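Local coordinates for protein putative XRE-family transcriptional regulator (Rhodococcus sp., PDB 2OFY) that probably binds DNA through a helix-turn-helix domain of the XRE family and so may act as a transcriptional regulator, at residues M30-V33 with A34-G38; S40-T43 with L44-E48. One frame throughout, in Å; residues are numbered along the deposited sequence.

Interaction 1: residues M30-V33 with A34-G38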
loop_
_atom_site.group_PDB
_atom_site.type_symbol
_atom_site.label_atom_id
_atom_site.label_comp_id
_atom_site.label_asym_id
_atom_site.label_seq_id
_atom_site.Cartn_x
_atom_site.Cartn_y
_atom_site.Cartn_z
HETATM N N MSE A 30 6.083 -19.895 6.387
HETATM C CA MSE A 30 5.571 -18.615 6.929
HETATM C C MSE A 30 6.593 -17.914 7.824
HETATM O O MSE A 30 6.693 -16.679 7.838
HETATM C CB MSE A 30 4.294 -18.821 7.715
HETATM C CG MSE A 30 3.115 -19.272 6.865
HETATM SE SE MSE A 30 1.572 -19.282 8.076
HETATM C CE MSE A 30 1.392 -17.494 7.829
ATOM N N VAL A 31 7.367 -18.692 8.577
ATOM C CA VAL A 31 8.322 -18.078 9.506
ATOM C C VAL A 31 9.391 -17.385 8.692
ATOM O O VAL A 31 9.794 -16.271 9.000
ATOM C CB VAL A 31 9.007 -19.131 10.396
ATOM C CG1 VAL A 31 10.113 -18.456 11.226
ATOM C CG2 VAL A 31 7.962 -19.796 11.288
ATOM N N THR A 32 9.873 -18.053 7.658
ATOM C CA THR A 32 10.926 -17.449 6.880
ATOM C C THR A 32 10.453 -16.150 6.196
ATOM O O THR A 32 11.129 -15.114 6.244
ATOM C CB THR A 32 11.446 -18.430 5.880
ATOM O OG1 THR A 32 11.933 -19.587 6.605
ATOM C CG2 THR A 32 12.535 -17.800 5.093
ATOM N N VAL A 33 9.301 -16.238 5.561
ATOM C CA VAL A 33 8.671 -15.035 4.945
ATOM C C VAL A 33 8.544 -13.892 5.992
ATOM O O VAL A 33 9.001 -12.783 5.749
ATOM C CB VAL A 33 7.354 -15.350 4.228
ATOM C CG1 VAL A 33 6.793 -13.987 3.656
ATOM C CG2 VAL A 33 7.594 -16.346 3.083
ATOM N N ALA A 34 7.929 -14.179 7.152
ATOM C CA ALA A 34 7.699 -13.182 8.216
ATOM C C ALA A 34 9.032 -12.595 8.685
ATOM O O ALA A 34 9.198 -11.360 8.763
ATOM C CB ALA A 34 6.977 -13.839 9.386
ATOM N N PHE A 35 10.029 -13.471 8.927
ATOM C CA PHE A 35 11.363 -13.010 9.356
ATOM C C PHE A 35 12.024 -12.078 8.335
ATOM O O PHE A 35 12.535 -11.023 8.722
ATOM C CB PHE A 35 12.317 -14.165 9.707
ATOM C CG PHE A 35 13.741 -13.712 10.045
ATOM C CD1 PHE A 35 14.052 -13.084 11.272
ATOM C CD2 PHE A 35 14.775 -13.889 9.129
ATOM C CE1 PHE A 35 15.352 -12.661 11.545
ATOM C CE2 PHE A 35 16.081 -13.463 9.405
ATOM C CZ PHE A 35 16.377 -12.854 10.621
ATOM N N ASP A 36 12.034 -12.472 7.057
ATOM C CA ASP A 36 12.696 -11.703 6.007
ATOM C C ASP A 36 11.971 -10.374 5.735
ATOM O O ASP A 36 12.621 -9.403 5.359
ATOM C CB ASP A 36 12.789 -12.516 4.673
ATOM C CG ASP A 36 13.784 -13.682 4.736
ATOM O OD1 ASP A 36 14.540 -13.840 5.739
ATOM O OD2 ASP A 36 13.837 -14.488 3.746
ATOM N N ALA A 37 10.662 -10.346 5.954
ATOM C CA ALA A 37 9.818 -9.137 5.746
ATOM C C ALA A 37 9.809 -8.229 6.978
ATOM O O ALA A 37 9.364 -7.069 6.942
ATOM C CB ALA A 37 8.382 -9.535 5.353
ATOM N N GLY A 38 10.291 -8.774 8.089
ATOM C CA GLY A 38 10.327 -8.036 9.359
ATOM C C GLY A 38 8.967 -7.930 10.044
ATOM O O GLY A 38 8.672 -6.926 10.758
#

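Interaction 2: residues S40-T43 with L44-E48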
loop_
_atom_site.group_PDB
_atom_site.type_symbol
_atom_site.label_atom_id
_atom_site.label_comp_id
_atom_site.label_asym_id
_atom_site.label_seq_id
_atom_site.Cartn_x
_atom_site.Cartn_y
_atom_site.Cartn_z
ATOM N N SER A 40 5.522 -10.259 12.164
ATOM C CA SER A 40 5.242 -11.490 12.900
ATOM C C SER A 40 4.519 -12.501 12.025
ATOM O O SER A 40 3.849 -12.126 11.050
ATOM C CB SER A 40 4.368 -11.216 14.110
ATOM O OG SER A 40 3.135 -10.661 13.695
ATOM N N VAL A 41 4.599 -13.770 12.434
ATOM C CA VAL A 41 3.814 -14.812 11.715
ATOM C C VAL A 41 2.314 -14.503 11.897
ATOM O O VAL A 41 1.522 -14.654 10.934
ATOM C CB VAL A 41 4.148 -16.222 12.197
ATOM C CG1 VAL A 41 3.002 -17.210 11.899
ATOM C CG2 VAL A 41 5.445 -16.678 11.570
ATOM N N GLU A 42 1.944 -14.047 13.101
ATOM C CA GLU A 42 0.562 -13.640 13.304
ATOM C C GLU A 42 0.093 -12.594 12.298
ATOM O O GLU A 42 -0.981 -12.731 11.728
ATOM C CB GLU A 42 0.226 -13.230 14.766
ATOM C CG GLU A 42 -0.420 -14.430 15.502
ATOM C CD GLU A 42 -1.218 -15.353 14.547
ATOM O OE1 GLU A 42 -0.988 -16.598 14.563
ATOM O OE2 GLU A 42 -2.025 -14.821 13.726
ATOM N N THR A 43 0.907 -11.578 12.051
ATOM C CA THR A 43 0.554 -10.571 11.051
ATOM C C THR A 43 0.417 -11.181 9.643
ATOM O O THR A 43 -0.585 -10.915 8.947
ATOM C CB THR A 43 1.508 -9.334 11.168
ATOM O OG1 THR A 43 1.298 -8.703 12.437
ATOM C CG2 THR A 43 1.325 -8.386 9.987
ATOM N N LEU A 44 1.374 -12.030 9.253
ATOM C CA LEU A 44 1.360 -12.624 7.895
ATOM C C LEU A 44 0.109 -13.500 7.755
ATOM O O LEU A 44 -0.587 -13.410 6.748
ATOM C CB LEU A 44 2.604 -13.464 7.693
ATOM C CG LEU A 44 2.681 -14.043 6.278
ATOM C CD1 LEU A 44 2.521 -12.968 5.212
ATOM C CD2 LEU A 44 3.993 -14.840 6.154
ATOM N N ARG A 45 -0.198 -14.283 8.790
ATOM C CA ARG A 45 -1.404 -15.108 8.795
ATOM C C ARG A 45 -2.663 -14.278 8.566
ATOM O O ARG A 45 -3.529 -14.641 7.785
ATOM C CB ARG A 45 -1.531 -15.872 10.124
ATOM C CG ARG A 45 -2.717 -16.837 10.142
ATOM C CD ARG A 45 -2.862 -17.559 11.478
ATOM N NE ARG A 45 -1.583 -17.992 12.042
ATOM C CZ ARG A 45 -0.905 -19.085 11.687
ATOM N NH1 ARG A 45 -1.361 -19.905 10.743
ATOM N NH2 ARG A 45 0.242 -19.363 12.298
ATOM N N LYS A 46 -2.784 -13.196 9.343
ATOM C CA LYS A 46 -3.930 -12.338 9.221
ATOM C C LYS A 46 -3.953 -11.700 7.858
ATOM O O LYS A 46 -5.022 -11.592 7.257
ATOM C CB LYS A 46 -3.857 -11.273 10.305
ATOM C CG LYS A 46 -4.261 -11.869 11.670
ATOM C CD LYS A 46 -4.102 -10.783 12.763
ATOM C CE LYS A 46 -4.476 -11.401 14.116
ATOM N NZ LYS A 46 -4.032 -10.592 15.288
ATOM N N ILE A 47 -2.792 -11.278 7.347
ATOM C CA ILE A 47 -2.807 -10.690 5.963
ATOM C C ILE A 47 -3.286 -11.761 4.949
ATOM O O ILE A 47 -4.150 -11.507 4.117
ATOM C CB ILE A 47 -1.421 -10.144 5.558
ATOM C CG1 ILE A 47 -1.147 -8.849 6.366
ATOM C CG2 ILE A 47 -1.395 -9.904 4.021
ATOM C CD1 ILE A 47 0.371 -8.564 6.367
ATOM N N GLU A 48 -2.725 -12.968 5.032
ATOM C CA GLU A 48 -3.005 -14.000 4.044
ATOM C C GLU A 48 -4.476 -14.426 4.043
ATOM O O GLU A 48 -5.016 -14.911 3.018
ATOM C CB GLU A 48 -2.112 -15.220 4.311
ATOM C CG GLU A 48 -0.711 -15.001 3.851
ATOM C CD GLU A 48 0.150 -16.274 3.929
ATOM O OE1 GLU A 48 -0.271 -17.265 4.545
ATOM O OE2 GLU A 48 1.246 -16.220 3.358
#

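Interaction 1: residues M30-V33 with A34-G38
Phe-35 N donates a hydrogen bond to Val-31 O at 2.8 Å, the shortest of four successive i to i+4 bonds that run the length of helix 30-37. Ala-34 N reaches Met-30 O and Asp-36 N reaches Thr-32 O, both nearly straight. The fourth, from Ala-37 N to Val-33 O, is 3.0 Å long and more bent, 145° at the hydrogen, where the helix is about to end. A Schellman motif closes the helix. Gly-38 is its C-prime residue, with phi at 76°, and Ile-39 N folds back to Ala-34 O while Gly-38 N makes a weak bond to Phe-35 O. This short helix is the first of the pair in a helix-turn-helix, and the Schellman turn redirects the chain toward the second.

Among side chains, Thr-32 and Asp-36 run alongside each other in the same direction, one turn apart. Methyl CG2 of Thr-32 touches carboxylate oxygen OD2 of Asp-36 at 3.8 Å; it is the methyl because CG2 lies anti to the backbone N and OG1 takes the place beside that nitrogen. The Asp-36 carboxylate carbon CG leans back over Thr-32 O, 3.4 Å away, its chi1 of -71° swinging the group toward the preceding turn. With an alanine here the carboxylate is gone, and the Thr-32 methyl and carbonyl oxygen would probably be left without the group now lying against them.

Farther out, Ala-34 CB sits 3.2 Å from Met-30 O, and Ala-37 CB lies close to Val-33 O. The two alanines serve different neighbours: Ala-34 meets Val-41 of helix 41-48, whereas Ala-37 packs on Val-63 and Val-66 of helix 57-66. Val-33 is buried against Leu-44 and Arg-25, and the selenomethionine Met-30 also reaches helix 41-48.

Interaction 2: residues S40-T43 with L44-E48
Glu-42 and Arg-45 lean across one another on the outer side of helix 41-48, their carboxylate and guanidinium planes 28° apart. Arg-45 NE donates to Glu-42 OE1 at 2.9 Å in a salt bridge. The nitrogen arrives on the syn side of the carboxylate, somewhat out of its plane, while the oxygen lies near the guanidinium plane, at its edge. Two bends bring the groups together in this conformer: Glu-42 folds at chi2 (-30°) and Arg-45 at chi3 (-41°), turning NE back toward the previous turn. Val-41 sends methyl CG1 obliquely to Arg-45 NH2, 3.5 Å away. Arg-45 also adopts a second conformation, so the bridge and the Val-41 contact are probably not held all the time.

This is the second helix of the helix-turn-helix, which in XRE-family proteins is typically the recognition helix, and its first turn is capped. Ser-40, the N-cap, accepts a hydrogen bond from Thr-43 N on OG at 2.9 Å. Backbone bonds continue from there, with Leu-44 N on Ser-40 O and Arg-45 N on Val-41 O.

On another side, Thr-43 and Ile-47 meet through methyls, Thr-43 CG2 against Ile-47 CD1 at 3.7 Å. Ile-47 continues inward to Leu-21 and Ile-60. Lys-46 lays its CG 3.4 Å from Glu-42 O and then extends, leaving NZ 4.9 Å from Glu-42 OE2, where opposite charges may attract weakly without touching.

In the fold
From the N terminus, helix 8-25 comes first and a loop leads into interaction 1, which lies wholly on helix 30-37 and the glycine that ends it. A tight turn then brings the chain to interaction 2 on helix 41-48. Each joins neighbouring turns of a single helix, so neither closes a long loop; they follow in series, with no nesting or crossing. Their centres are 10 Å apart and they meet directly: Met-30 CE packs 3.7 Å from Glu-48 OE1, and Val-31 lies on Val-41. Glu-48 also forms a salt bridge with Arg-25, tying this pair to helix 8-25, while helix 57-66 contacts both helices.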